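Long-range contacts in extracellular solute-binding protein, family 3 (Methylophaga aminisulfidivorans MP, PDB 5SV6), which is of unknown function but has a periplasmic binding protein-like architecture and is probably a periplasmic partner of the methanol dehydrogenase system: residues L47-A52 / C104-G109; K98-Q103 / A256-D261; S126-I131 / I211-A216; F130-D135 / K231-E236. All blocks are in the same frame, centred on the assembly; numbering follows the deposited sequence.

Interaction 1 of 4, residues L47-A52 / C104-G109; sequences LKVCAA and CDVVMG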
loop_
_atom_site.group_PDB
_atom_site.type_symbol
_atom_site.label_atom_id
_atom_site.label_comp_id
_atom_site.label_asym_id
_atom_site.label_seq_id
_atom_site.Cartn_x
_atom_site.Cartn_y
_atom_site.Cartn_z
ATOM N N LEU A 47 -9.032 -22.361 -2.450
ATOM C CA LEU A 47 -7.960 -21.391 -2.659
ATOM C C LEU A 47 -7.481 -20.896 -1.304
ATOM O O LEU A 47 -8.198 -20.167 -0.616
ATOM C CB LEU A 47 -8.453 -20.206 -3.499
ATOM C CG LEU A 47 -7.382 -19.219 -3.972
ATOM C CD1 LEU A 47 -6.505 -19.844 -5.059
ATOM C CD2 LEU A 47 -8.001 -17.905 -4.470
ATOM N N LYS A 48 -6.289 -21.317 -0.900
ATOM C CA LYS A 48 -5.763 -20.919 0.401
ATOM C C LYS A 48 -5.021 -19.594 0.289
ATOM O O LYS A 48 -3.937 -19.527 -0.292
ATOM C CB LYS A 48 -4.851 -22.000 0.984
ATOM C CG LYS A 48 -5.549 -23.331 1.215
ATOM C CD LYS A 48 -4.587 -24.367 1.789
ATOM C CE LYS A 48 -4.199 -24.019 3.220
ATOM N NZ LYS A 48 -3.549 -25.167 3.932
ATOM N N VAL A 49 -5.615 -18.548 0.852
ATOM C CA VAL A 49 -5.078 -17.196 0.738
ATOM C C VAL A 49 -4.424 -16.766 2.045
ATOM O O VAL A 49 -5.082 -16.726 3.091
ATOM C CB VAL A 49 -6.193 -16.197 0.369
ATOM C CG1 VAL A 49 -5.693 -14.744 0.443
ATOM C CG2 VAL A 49 -6.774 -16.530 -1.011
ATOM N N CYS A 50 -3.129 -16.465 1.978
ATOM C CA CYS A 50 -2.390 -15.900 3.101
ATOM C C CYS A 50 -2.889 -14.471 3.327
ATOM O O CYS A 50 -2.852 -13.656 2.405
ATOM C CB CYS A 50 -0.879 -15.856 2.796
ATOM S SG CYS A 50 -0.130 -17.354 2.044
ATOM N N ALA A 51 -3.358 -14.155 4.534
ATOM C CA ALA A 51 -3.839 -12.792 4.811
ATOM C C ALA A 51 -3.585 -12.340 6.231
ATOM O O ALA A 51 -3.543 -13.150 7.163
ATOM C CB ALA A 51 -5.339 -12.644 4.468
ATOM N N ALA A 52 -3.431 -11.029 6.389
ATOM C CA ALA A 52 -3.129 -10.444 7.685
ATOM C C ALA A 52 -4.412 -10.260 8.483
ATOM O O ALA A 52 -5.419 -9.784 7.968
ATOM C CB ALA A 52 -2.412 -9.106 7.510
ATOM N N CYS A 104 0.159 -21.617 2.888
ATOM C CA CYS A 104 -0.911 -21.132 2.028
ATOM C C CYS A 104 -0.277 -20.844 0.675
ATOM O O CYS A 104 0.950 -20.916 0.531
ATOM C CB CYS A 104 -1.608 -19.891 2.606
ATOM S SG CYS A 104 -0.540 -18.729 3.480
ATOM N N ASP A 105 -1.112 -20.527 -0.304
ATOM C CA ASP A 105 -0.714 -20.625 -1.699
ATOM C C ASP A 105 -0.767 -19.322 -2.461
ATOM O O ASP A 105 -0.191 -19.219 -3.526
ATOM C CB ASP A 105 -1.596 -21.655 -2.400
ATOM C CG ASP A 105 -1.485 -23.022 -1.765
ATOM O OD1 ASP A 105 -0.408 -23.327 -1.196
ATOM O OD2 ASP A 105 -2.473 -23.773 -1.813
ATOM N N VAL A 106 -1.445 -18.325 -1.904
ATOM C CA VAL A 106 -1.680 -17.076 -2.621
ATOM C C VAL A 106 -1.475 -15.883 -1.705
ATOM O O VAL A 106 -1.954 -15.885 -0.574
ATOM C CB VAL A 106 -3.121 -17.038 -3.177
ATOM C CG1 VAL A 106 -3.464 -15.657 -3.715
ATOM C CG2 VAL A 106 -3.304 -18.106 -4.253
ATOM N N VAL A 107 -0.734 -14.887 -2.187
ATOM C CA VAL A 107 -0.686 -13.583 -1.536
ATOM C C VAL A 107 -1.323 -12.540 -2.448
ATOM O O VAL A 107 -0.979 -12.440 -3.628
ATOM C CB VAL A 107 0.748 -13.190 -1.132
ATOM C CG1 VAL A 107 0.807 -11.726 -0.704
ATOM C CG2 VAL A 107 1.213 -14.089 0.016
HETATM N N MSE A 108 -2.250 -11.758 -1.904
HETATM C CA MSE A 108 -3.120 -10.929 -2.750
HETATM C C MSE A 108 -2.456 -9.736 -3.447
HETATM O O MSE A 108 -2.856 -9.369 -4.547
HETATM C CB MSE A 108 -4.356 -10.451 -1.974
HETATM C CG MSE A 108 -5.322 -11.574 -1.590
HETATM SE SE MSE A 108 -5.936 -12.633 -3.130
HETATM C CE MSE A 108 -6.802 -11.238 -4.197
ATOM N N GLY A 109 -1.465 -9.123 -2.811
ATOM C CA GLY A 109 -0.825 -7.968 -3.400
ATOM C C GLY A 109 0.666 -7.833 -3.125
ATOM O O GLY A 109 1.081 -7.634 -1.981
HETATM O O HOH W 1 -4.802 -23.146 -2.605
HETATM O O HOH W 2 -2.856 -11.541 0.851
#
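Cys50 turns SG away from its carbonyl carbon (chi1 -45°), while Cys104 holds SG between its backbone N and carbonyl carbon (chi1 36°). These two settings bring the sulfurs together in the disulfide, with Cys50 SG 2.0 Å from Cys104 SG and chi3 at 118°. The bond lies just before Val106, beside strand 47-52. Val49 pairs there with Val106 in a parallel beta bridge. Cys50 N donates to Val106 O at 2.9 Å. Lys48 O takes Asp105 N at 3.0 Å and, more weakly, Val106 N.

The Val49 and Val106 face is apolar. Val106 CG2 meets Leu47 CD1 at 3.7 Å, the two side chains crossing at about a right angle. Val49 CG1 touches CG of Met108, a selenomethionine, at 3.8 Å. On the other face Val107 CG2 packs against Cys50 CB, and helix 94-99 lies over it through Leu99.

Two waters extend the pairing. One accepts from Lys48 N and donates to Asp105 OD2. The other accepts from Met108 N and donates to Cys50 O. Asp105 OD1 forms a salt bridge with Arg258. This parallel strand pair belongs to the part of a mixed sheet that lies in one lobe of a periplasmic binding protein-like fold. The disulfide ties strand 47-52 covalently to the chain just ahead of the paired Val106, and is consistent with folding in the oxidising periplasm.

Interaction 2 of 4, residues K98-Q103 / A256-D261; sequences KLLKNQ and AVRSDD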
loop_
_atom_site.group_PDB
_atom_site.type_symbol
_atom_site.label_atom_id
_atom_site.label_comp_id
_atom_site.label_asym_id
_atom_site.label_seq_id
_atom_site.Cartn_x
_atom_site.Cartn_y
_atom_site.Cartn_z
ATOM N N LYS A 98 4.664 -17.219 5.443
ATOM C CA LYS A 98 3.517 -18.059 5.150
ATOM C C LYS A 98 3.619 -18.734 3.781
ATOM O O LYS A 98 3.717 -19.969 3.692
ATOM C CB LYS A 98 2.220 -17.245 5.269
ATOM C CG LYS A 98 1.774 -16.987 6.709
ATOM C CD LYS A 98 1.428 -18.306 7.397
ATOM C CE LYS A 98 0.670 -18.109 8.705
ATOM N NZ LYS A 98 1.559 -17.593 9.776
ATOM N N LEU A 99 3.586 -17.926 2.724
ATOM C CA LEU A 99 3.603 -18.451 1.351
ATOM C C LEU A 99 4.825 -19.324 1.082
ATOM O O LEU A 99 4.702 -20.468 0.652
ATOM C CB LEU A 99 3.576 -17.303 0.345
ATOM C CG LEU A 99 3.579 -17.666 -1.137
ATOM C CD1 LEU A 99 2.273 -18.336 -1.528
ATOM C CD2 LEU A 99 3.822 -16.434 -1.966
ATOM N N LEU A 100 6.012 -18.782 1.332
ATOM C CA LEU A 100 7.245 -19.511 1.023
ATOM C C LEU A 100 7.509 -20.675 1.973
ATOM O O LEU A 100 8.456 -21.441 1.776
ATOM C CB LEU A 100 8.443 -18.558 1.006
ATOM C CG LEU A 100 8.418 -17.487 -0.086
ATOM C CD1 LEU A 100 9.627 -16.549 0.021
ATOM C CD2 LEU A 100 8.340 -18.144 -1.468
ATOM N N LYS A 101 6.676 -20.800 3.005
ATOM C CA LYS A 101 6.775 -21.900 3.964
ATOM C C LYS A 101 5.610 -22.867 3.809
ATOM O O LYS A 101 5.352 -23.704 4.688
ATOM C CB LYS A 101 6.832 -21.365 5.398
ATOM C CG LYS A 101 8.118 -20.612 5.699
ATOM C CD LYS A 101 8.254 -20.349 7.192
ATOM C CE LYS A 101 9.656 -19.863 7.554
ATOM N NZ LYS A 101 9.908 -18.447 7.166
ATOM N N ASN A 102 4.905 -22.738 2.685
ATOM C CA ASN A 102 3.841 -23.669 2.317
ATOM C C ASN A 102 2.632 -23.701 3.254
ATOM O O ASN A 102 1.941 -24.714 3.338
ATOM C CB ASN A 102 4.399 -25.087 2.127
ATOM C CG ASN A 102 5.400 -25.165 0.995
ATOM O OD1 ASN A 102 5.022 -25.230 -0.177
ATOM N ND2 ASN A 102 6.684 -25.158 1.336
ATOM N N GLN A 103 2.364 -22.595 3.942
ATOM C CA GLN A 103 1.220 -22.515 4.851
ATOM C C GLN A 103 -0.037 -22.084 4.111
ATOM O O GLN A 103 -1.144 -22.156 4.641
ATOM C CB GLN A 103 1.501 -21.514 5.970
ATOM C CG GLN A 103 2.710 -21.833 6.813
ATOM C CD GLN A 103 2.566 -23.131 7.559
ATOM O OE1 GLN A 103 3.235 -24.119 7.246
ATOM N NE2 GLN A 103 1.688 -23.144 8.559
ATOM N N ALA A 256 0.630 -13.051 -5.854
ATOM C CA ALA A 256 1.861 -13.841 -5.783
ATOM C C ALA A 256 1.575 -15.281 -5.396
ATOM O O ALA A 256 0.723 -15.547 -4.539
ATOM C CB ALA A 256 2.843 -13.226 -4.785
ATOM N N VAL A 257 2.286 -16.210 -6.035
ATOM C CA VAL A 257 2.305 -17.610 -5.608
ATOM C C VAL A 257 3.772 -18.047 -5.573
ATOM O O VAL A 257 4.633 -17.330 -6.073
ATOM C CB VAL A 257 1.522 -18.517 -6.589
ATOM C CG1 VAL A 257 0.106 -17.988 -6.802
ATOM C CG2 VAL A 257 2.242 -18.609 -7.928
ATOM N N ARG A 258 4.069 -19.209 -4.992
ATOM C CA ARG A 258 5.439 -19.736 -5.056
ATOM C C ARG A 258 5.895 -19.899 -6.507
ATOM O O ARG A 258 5.085 -20.174 -7.383
ATOM C CB ARG A 258 5.550 -21.074 -4.327
ATOM C CG ARG A 258 5.367 -20.976 -2.806
ATOM C CD ARG A 258 5.382 -22.371 -2.204
ATOM N NE ARG A 258 4.202 -23.130 -2.610
ATOM C CZ ARG A 258 3.019 -23.023 -2.017
ATOM N NH1 ARG A 258 2.866 -22.185 -1.005
ATOM N NH2 ARG A 258 1.991 -23.743 -2.441
ATOM N N SER A 259 7.191 -19.729 -6.756
ATOM C CA SER A 259 7.721 -19.722 -8.125
ATOM C C SER A 259 7.436 -21.012 -8.905
ATOM O O SER A 259 7.293 -20.997 -10.130
ATOM C CB SER A 259 9.226 -19.440 -8.105
ATOM O OG SER A 259 9.792 -19.666 -9.379
ATOM N N ASP A 260 7.339 -22.127 -8.194
ATOM C CA ASP A 260 7.110 -23.419 -8.835
ATOM C C ASP A 260 5.626 -23.717 -9.108
ATOM O O ASP A 260 5.299 -24.723 -9.748
ATOM C CB ASP A 260 7.694 -24.529 -7.967
ATOM C CG ASP A 260 6.986 -24.649 -6.641
ATOM O OD1 ASP A 260 7.376 -23.942 -5.683
ATOM O OD2 ASP A 260 6.016 -25.429 -6.559
ATOM N N ASP A 261 4.736 -22.856 -8.615
ATOM C CA ASP A 261 3.291 -23.091 -8.716
ATOM C C ASP A 261 2.761 -22.500 -10.004
ATOM O O ASP A 261 1.840 -21.685 -9.995
ATOM C CB ASP A 261 2.542 -22.479 -7.525
ATOM C CG ASP A 261 2.123 -23.517 -6.493
ATOM O OD1 ASP A 261 2.498 -24.702 -6.638
ATOM O OD2 ASP A 261 1.430 -23.150 -5.520
#
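Arg258 lies against the end of helix 94-99, crossing Leu99 obliquely and Asn102 at about a right angle. That end is a Schellman motif, with Asn102 as the C-prime residue at positive phi. Gln103 N returns to Lys98 O and Asn102 N to Leu99 O. Lys101 N also reaches Lys98 O, from the opposite face of its plane to Gln103 N.

The guanidinium of Arg258 meets the helix end in two ways. At its edge, Arg258 NH1 donates to Leu99 O at 3.0 Å, with an N-H...O angle of 155°. The acceptor lies nearly in the guanidinium plane. Over one face sits Asn102 OD1, offset toward the rim and 3.3 Å from Arg258 NE. Its angle is too poor for a hydrogen bond. The amide and guanidinium planes are 40° apart. The bend at chi3 (-68°) turns the Arg258 head out of the line of its extended first carbons.

Leu99 supplies the apolar part. With CG anti to the backbone N, both methyls of Leu99 reach the backbone at Arg258 N. Leu99 CD2 lies 4.0 Å from Val257 C and also faces Ala256 CB. Leu100 CD2 makes a looser contact with Arg258 CG.

The contact joins the helix end to the end of strand 247-257 in the same lobe. Arg258 has further partners in Asp105, by a salt bridge, and in Cys104 O. Within its own segment, Arg258 NH2 forms a salt bridge with Asp261 OD2 at 3.2 Å.

Interaction 3 of 4, residues S126-I131 / I211-A216; sequences SGYAFI and IAHIWA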
loop_
_atom_site.group_PDB
_atom_site.type_symbol
_atom_site.label_atom_id
_atom_site.label_comp_id
_atom_site.label_asym_id
_atom_site.label_seq_id
_atom_site.Cartn_x
_atom_site.Cartn_y
_atom_site.Cartn_z
ATOM N N SER A 126 -0.994 1.741 -8.955
ATOM C CA SER A 126 -1.281 2.963 -8.214
ATOM C C SER A 126 0.030 3.629 -7.834
ATOM O O SER A 126 1.086 3.224 -8.301
ATOM C CB SER A 126 -2.148 2.669 -6.985
ATOM O OG SER A 126 -2.711 3.867 -6.482
ATOM N N GLY A 127 -0.037 4.673 -7.023
ATOM C CA GLY A 127 1.175 5.372 -6.644
ATOM C C GLY A 127 1.119 5.971 -5.259
ATOM O O GLY A 127 0.054 6.045 -4.643
ATOM N N TYR A 128 2.287 6.371 -4.766
ATOM C CA TYR A 128 2.397 7.179 -3.563
ATOM C C TYR A 128 1.793 8.532 -3.898
ATOM O O TYR A 128 1.839 8.956 -5.045
ATOM C CB TYR A 128 3.873 7.308 -3.142
ATOM C CG TYR A 128 4.357 6.046 -2.481
ATOM C CD1 TYR A 128 4.737 4.947 -3.236
ATOM C CD2 TYR A 128 4.380 5.932 -1.095
ATOM C CE1 TYR A 128 5.132 3.770 -2.634
ATOM C CE2 TYR A 128 4.781 4.766 -0.485
ATOM C CZ TYR A 128 5.152 3.687 -1.258
ATOM O OH TYR A 128 5.550 2.517 -0.650
ATOM N N ALA A 129 1.209 9.192 -2.902
ATOM C CA ALA A 129 0.493 10.446 -3.136
ATOM C C ALA A 129 0.704 11.457 -2.015
ATOM O O ALA A 129 0.794 11.082 -0.848
ATOM C CB ALA A 129 -1.011 10.182 -3.314
ATOM N N PHE A 130 0.770 12.734 -2.387
ATOM C CA PHE A 130 0.762 13.839 -1.433
ATOM C C PHE A 130 -0.647 14.064 -0.926
ATOM O O PHE A 130 -1.594 14.122 -1.709
ATOM C CB PHE A 130 1.266 15.118 -2.095
ATOM C CG PHE A 130 2.665 15.008 -2.601
ATOM C CD1 PHE A 130 3.741 15.189 -1.738
ATOM C CD2 PHE A 130 2.912 14.703 -3.931
ATOM C CE1 PHE A 130 5.036 15.064 -2.193
ATOM C CE2 PHE A 130 4.203 14.589 -4.398
ATOM C CZ PHE A 130 5.268 14.776 -3.532
ATOM N N ILE A 131 -0.781 14.178 0.388
ATOM C CA ILE A 131 -2.077 14.350 1.013
ATOM C C ILE A 131 -2.019 15.563 1.937
ATOM O O ILE A 131 -1.242 15.579 2.888
ATOM C CB ILE A 131 -2.469 13.083 1.793
ATOM C CG1 ILE A 131 -2.695 11.921 0.813
ATOM C CG2 ILE A 131 -3.715 13.339 2.645
ATOM C CD1 ILE A 131 -2.706 10.528 1.455
ATOM N N ILE A 211 1.851 17.696 5.851
ATOM C CA ILE A 211 1.529 16.912 4.658
ATOM C C ILE A 211 1.880 15.450 4.887
ATOM O O ILE A 211 2.707 15.133 5.735
ATOM C CB ILE A 211 2.319 17.440 3.435
ATOM C CG1 ILE A 211 1.734 16.917 2.119
ATOM C CG2 ILE A 211 3.807 17.106 3.569
ATOM C CD1 ILE A 211 2.332 17.577 0.879
ATOM N N ALA A 212 1.226 14.558 4.149
ATOM C CA ALA A 212 1.601 13.155 4.169
ATOM C C ALA A 212 1.979 12.749 2.765
ATOM O O ALA A 212 1.541 13.362 1.788
ATOM C CB ALA A 212 0.450 12.278 4.685
ATOM N N HIS A 213 2.819 11.728 2.664
ATOM C CA HIS A 213 3.113 11.125 1.372
ATOM C C HIS A 213 3.021 9.633 1.616
ATOM O O HIS A 213 3.863 9.058 2.311
ATOM C CB HIS A 213 4.494 11.546 0.866
ATOM C CG HIS A 213 4.780 11.119 -0.540
ATOM N ND1 HIS A 213 5.600 10.055 -0.844
ATOM C CD2 HIS A 213 4.358 11.618 -1.726
ATOM C CE1 HIS A 213 5.682 9.923 -2.156
ATOM N NE2 HIS A 213 4.929 10.853 -2.716
ATOM N N ILE A 214 1.968 9.027 1.072
ATOM C CA ILE A 214 1.524 7.692 1.471
ATOM C C ILE A 214 1.147 6.909 0.230
ATOM O O ILE A 214 0.614 7.479 -0.717
ATOM C CB ILE A 214 0.228 7.768 2.348
ATOM C CG1 ILE A 214 0.405 8.726 3.517
ATOM C CG2 ILE A 214 -0.194 6.389 2.869
ATOM C CD1 ILE A 214 1.558 8.325 4.403
ATOM N N TRP A 215 1.411 5.604 0.242
ATOM C CA TRP A 215 0.932 4.703 -0.805
ATOM C C TRP A 215 -0.592 4.827 -0.885
ATOM O O TRP A 215 -1.293 4.566 0.086
ATOM C CB TRP A 215 1.357 3.259 -0.474
ATOM C CG TRP A 215 0.841 2.174 -1.377
ATOM C CD1 TRP A 215 0.069 1.103 -1.011
ATOM C CD2 TRP A 215 1.102 2.015 -2.779
ATOM N NE1 TRP A 215 -0.167 0.295 -2.096
ATOM C CE2 TRP A 215 0.443 0.838 -3.196
ATOM C CE3 TRP A 215 1.818 2.756 -3.721
ATOM C CZ2 TRP A 215 0.469 0.396 -4.519
ATOM C CZ3 TRP A 215 1.851 2.310 -5.031
ATOM C CH2 TRP A 215 1.183 1.140 -5.418
ATOM N N ALA A 216 -1.099 5.242 -2.041
ATOM C CA ALA A 216 -2.510 5.633 -2.142
ATOM C C ALA A 216 -3.539 4.559 -1.737
ATOM O O ALA A 216 -4.509 4.875 -1.059
ATOM C CB ALA A 216 -2.829 6.236 -3.520
#
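The Phe130 ring takes the edge of His213 on one face, with His213 CD2 over the ring centre and 3.5 Å from Phe130 CE1, the planes 52° apart. His213 CG is anti to the backbone N (chi1 -172°), which swings the imidazole between Tyr128 CB and the Phe130 ring. The Tyr128 ring carries Trp215 on one face. Trp215 CB makes a CH-pi contact 4.0 Å from the Tyr128 ring centroid, while the indole stands oblique, Trp215 CE3 lying 3.6 Å from Tyr128 CE1. His213 and Tyr128 have nearly parallel planes but barely overlap. His213 CE1 approaches Tyr128 CB at 3.3 Å. Both imidazole nitrogens are engaged, ND1 with Ser162 and NE2 with Ser235.

This aromatic cluster lies on one face of an antiparallel strand pair, 126-131 with 211-215, in the second lobe of a periplasmic binding protein-like fold. Tyr128 with Trp215 and Phe130 with His213 are non-hydrogen-bonded pairs. Ala129 with Ile214 and Ile131 with Ala212 are hydrogen-bonded pairs, each with two backbone bonds. Ala216 N adds a bond to Gly127 O at 3.0 Å.

The other face is aliphatic. Ile131 CD1 crosses to Ile214 CB at 4.1 Å, and helix 216-224 packs over both residues through Ala219.

Interaction 4 of 4, residues F130-D135 / K231-E236; sequences FIYPAD and KMVVSE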
loop_
_atom_site.group_PDB
_atom_site.type_symbol
_atom_site.label_atom_id
_atom_site.label_comp_id
_atom_site.label_asym_id
_atom_site.label_seq_id
_atom_site.Cartn_x
_atom_site.Cartn_y
_atom_site.Cartn_z
ATOM N N PHE A 130 0.770 12.734 -2.387
ATOM C CA PHE A 130 0.762 13.839 -1.433
ATOM C C PHE A 130 -0.647 14.064 -0.926
ATOM O O PHE A 130 -1.594 14.122 -1.709
ATOM C CB PHE A 130 1.266 15.118 -2.095
ATOM C CG PHE A 130 2.665 15.008 -2.601
ATOM C CD1 PHE A 130 3.741 15.189 -1.738
ATOM C CD2 PHE A 130 2.912 14.703 -3.931
ATOM C CE1 PHE A 130 5.036 15.064 -2.193
ATOM C CE2 PHE A 130 4.203 14.589 -4.398
ATOM C CZ PHE A 130 5.268 14.776 -3.532
ATOM N N ILE A 131 -0.781 14.178 0.388
ATOM C CA ILE A 131 -2.077 14.350 1.013
ATOM C C ILE A 131 -2.019 15.563 1.937
ATOM O O ILE A 131 -1.242 15.579 2.888
ATOM C CB ILE A 131 -2.469 13.083 1.793
ATOM C CG1 ILE A 131 -2.695 11.921 0.813
ATOM C CG2 ILE A 131 -3.715 13.339 2.645
ATOM C CD1 ILE A 131 -2.706 10.528 1.455
ATOM N N TYR A 132 -2.837 16.575 1.651
ATOM C CA TYR A 132 -2.782 17.844 2.366
ATOM C C TYR A 132 -4.154 18.530 2.385
ATOM O O TYR A 132 -5.048 18.136 1.634
ATOM C CB TYR A 132 -1.702 18.754 1.750
ATOM C CG TYR A 132 -1.821 18.975 0.262
ATOM C CD1 TYR A 132 -1.244 18.094 -0.634
ATOM C CD2 TYR A 132 -2.490 20.084 -0.246
ATOM C CE1 TYR A 132 -1.347 18.293 -2.005
ATOM C CE2 TYR A 132 -2.600 20.295 -1.608
ATOM C CZ TYR A 132 -2.025 19.399 -2.483
ATOM O OH TYR A 132 -2.124 19.607 -3.843
ATOM N N PRO A 133 -4.343 19.544 3.254
ATOM C CA PRO A 133 -5.693 20.114 3.333
ATOM C C PRO A 133 -6.082 20.848 2.060
ATOM O O PRO A 133 -5.257 21.552 1.480
ATOM C CB PRO A 133 -5.596 21.107 4.503
ATOM C CG PRO A 133 -4.465 20.604 5.330
ATOM C CD PRO A 133 -3.468 20.085 4.310
ATOM N N ALA A 134 -7.316 20.656 1.616
ATOM C CA ALA A 134 -7.789 21.349 0.433
ATOM C C ALA A 134 -8.138 22.771 0.837
ATOM O O ALA A 134 -8.275 23.064 2.033
ATOM C CB ALA A 134 -8.999 20.641 -0.154
ATOM N N ASP A 135 -8.259 23.650 -0.151
ATOM C CA ASP A 135 -8.749 25.012 0.059
ATOM C C ASP A 135 -7.825 25.869 0.928
ATOM O O ASP A 135 -8.268 26.846 1.540
ATOM C CB ASP A 135 -10.165 24.990 0.656
ATOM C CG ASP A 135 -11.141 24.184 -0.184
ATOM O OD1 ASP A 135 -11.244 24.457 -1.399
ATOM O OD2 ASP A 135 -11.791 23.265 0.367
ATOM N N LYS A 231 -6.836 16.955 -0.172
ATOM C CA LYS A 231 -6.431 16.666 -1.530
ATOM C C LYS A 231 -5.506 15.471 -1.497
ATOM O O LYS A 231 -4.703 15.336 -0.571
ATOM C CB LYS A 231 -5.690 17.858 -2.139
ATOM C CG LYS A 231 -6.603 18.979 -2.615
ATOM C CD LYS A 231 -5.899 19.852 -3.657
ATOM C CE LYS A 231 -5.641 19.078 -4.945
ATOM N NZ LYS A 231 -5.049 19.942 -6.007
HETATM N N MSE A 232 -5.617 14.609 -2.503
HETATM C CA MSE A 232 -4.681 13.506 -2.678
HETATM C C MSE A 232 -4.115 13.549 -4.099
HETATM O O MSE A 232 -4.808 13.245 -5.072
HETATM C CB MSE A 232 -5.362 12.161 -2.393
HETATM C CG MSE A 232 -4.396 10.972 -2.436
HETATM SE SE MSE A 232 -5.201 9.266 -1.882
HETATM C CE MSE A 232 -6.668 9.214 -3.152
ATOM N N VAL A 233 -2.859 13.957 -4.217
ATOM C CA VAL A 233 -2.235 14.150 -5.512
ATOM C C VAL A 233 -1.211 13.053 -5.746
ATOM O O VAL A 233 -0.211 12.980 -5.035
ATOM C CB VAL A 233 -1.538 15.530 -5.585
ATOM C CG1 VAL A 233 -0.840 15.709 -6.928
ATOM C CG2 VAL A 233 -2.553 16.650 -5.347
ATOM N N VAL A 234 -1.469 12.192 -6.728
ATOM C CA VAL A 234 -0.581 11.066 -7.001
ATOM C C VAL A 234 0.746 11.523 -7.607
ATOM O O VAL A 234 0.765 12.346 -8.533
ATOM C CB VAL A 234 -1.246 10.046 -7.950
ATOM C CG1 VAL A 234 -0.309 8.897 -8.211
ATOM C CG2 VAL A 234 -2.572 9.546 -7.362
ATOM N N SER A 235 1.853 10.995 -7.085
ATOM C CA SER A 235 3.180 11.382 -7.571
ATOM C C SER A 235 3.409 10.971 -9.019
ATOM O O SER A 235 2.713 10.105 -9.544
ATOM C CB SER A 235 4.287 10.756 -6.718
ATOM O OG SER A 235 4.591 11.556 -5.596
ATOM N N GLU A 236 4.395 11.606 -9.648
ATOM C CA GLU A 236 4.857 11.215 -10.974
ATOM C C GLU A 236 5.477 9.817 -10.890
ATOM O O GLU A 236 5.964 9.419 -9.828
ATOM C CB GLU A 236 5.862 12.253 -11.512
ATOM C CG GLU A 236 5.195 13.578 -11.921
ATOM C CD GLU A 236 6.172 14.754 -12.056
ATOM O OE1 GLU A 236 7.401 14.550 -11.964
ATOM O OE2 GLU A 236 5.696 15.893 -12.243
HETATM O O HOH W 3 -2.246 21.758 -5.310
#
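Strands 130-133 and 231-234 run antiparallel at 156°, with four backbone hydrogen bonds closing the pairs Phe130 with Val233 and Tyr132 with Lys231. Lys231 N to Tyr132 O is 2.8 Å and nearly straight, at an N-H...O angle of 171°.

Tyr132 and Lys231 lie side by side and point the same way. Lys231 CB sits over one face of the Tyr132 ring, 4.1 Å from its centroid, in a CH-pi contact. Tyr132 CG stands between the backbone N and the carbonyl carbon (chi1 53°), which lays the ring along the lysine chain. Lys231 CG rests on Ala134 CB at 3.8 Å; beyond it the chain bends at chi3 and brings CE and NZ alongside the phenol oxygen. Lys231 NZ does not bond the phenol directly. A water lies 2.6 Å from Tyr132 OH and accepts a weak bond from Lys231 NZ.

The pair belongs to the part of the mixed sheet that lies in the second lobe of this periplasmic binding protein-like fold. Strand 118-133 has strand 211-215 as a further neighbour there.

Val233 shares the face of Tyr132. Val233 CG2 comes to 3.3 Å from Tyr132 OH, and also touches the ring at CE1. Further along this face Ser235 OG approaches Phe130 CE2 at 3.3 Å. That hydroxyl has its hydrogen-bond partner in His213. On the opposite face Ile131 and Met232, a selenomethionine, run side by side. Ile131 CG1 meets Met232 CG at 3.8 Å, and Val223 of helix 216-224 touches both side chains.

The four contacts fall into two groups at opposite sides of the chain's centre. Interactions 1 and 2 have centres about 9 Å apart and touch through Arg258, and through Leu99 and Val257 packing on Asp105 O. Interactions 3 and 4 have centres about 7 Å apart and share Phe130 and Ile131 of strand 118-133. Centres of contacts in different groups are about 26 to 37 Å apart. Along the chain, the segments of interactions 1 and 2 alternate; interaction 1 closes before interactions 3 and 4 open, and both of these are nested within interaction 2. Strands 118-133 and 247-257 pair and link the groups through one mixed sheet. This fits the two-lobed plan of periplasmic binding proteins.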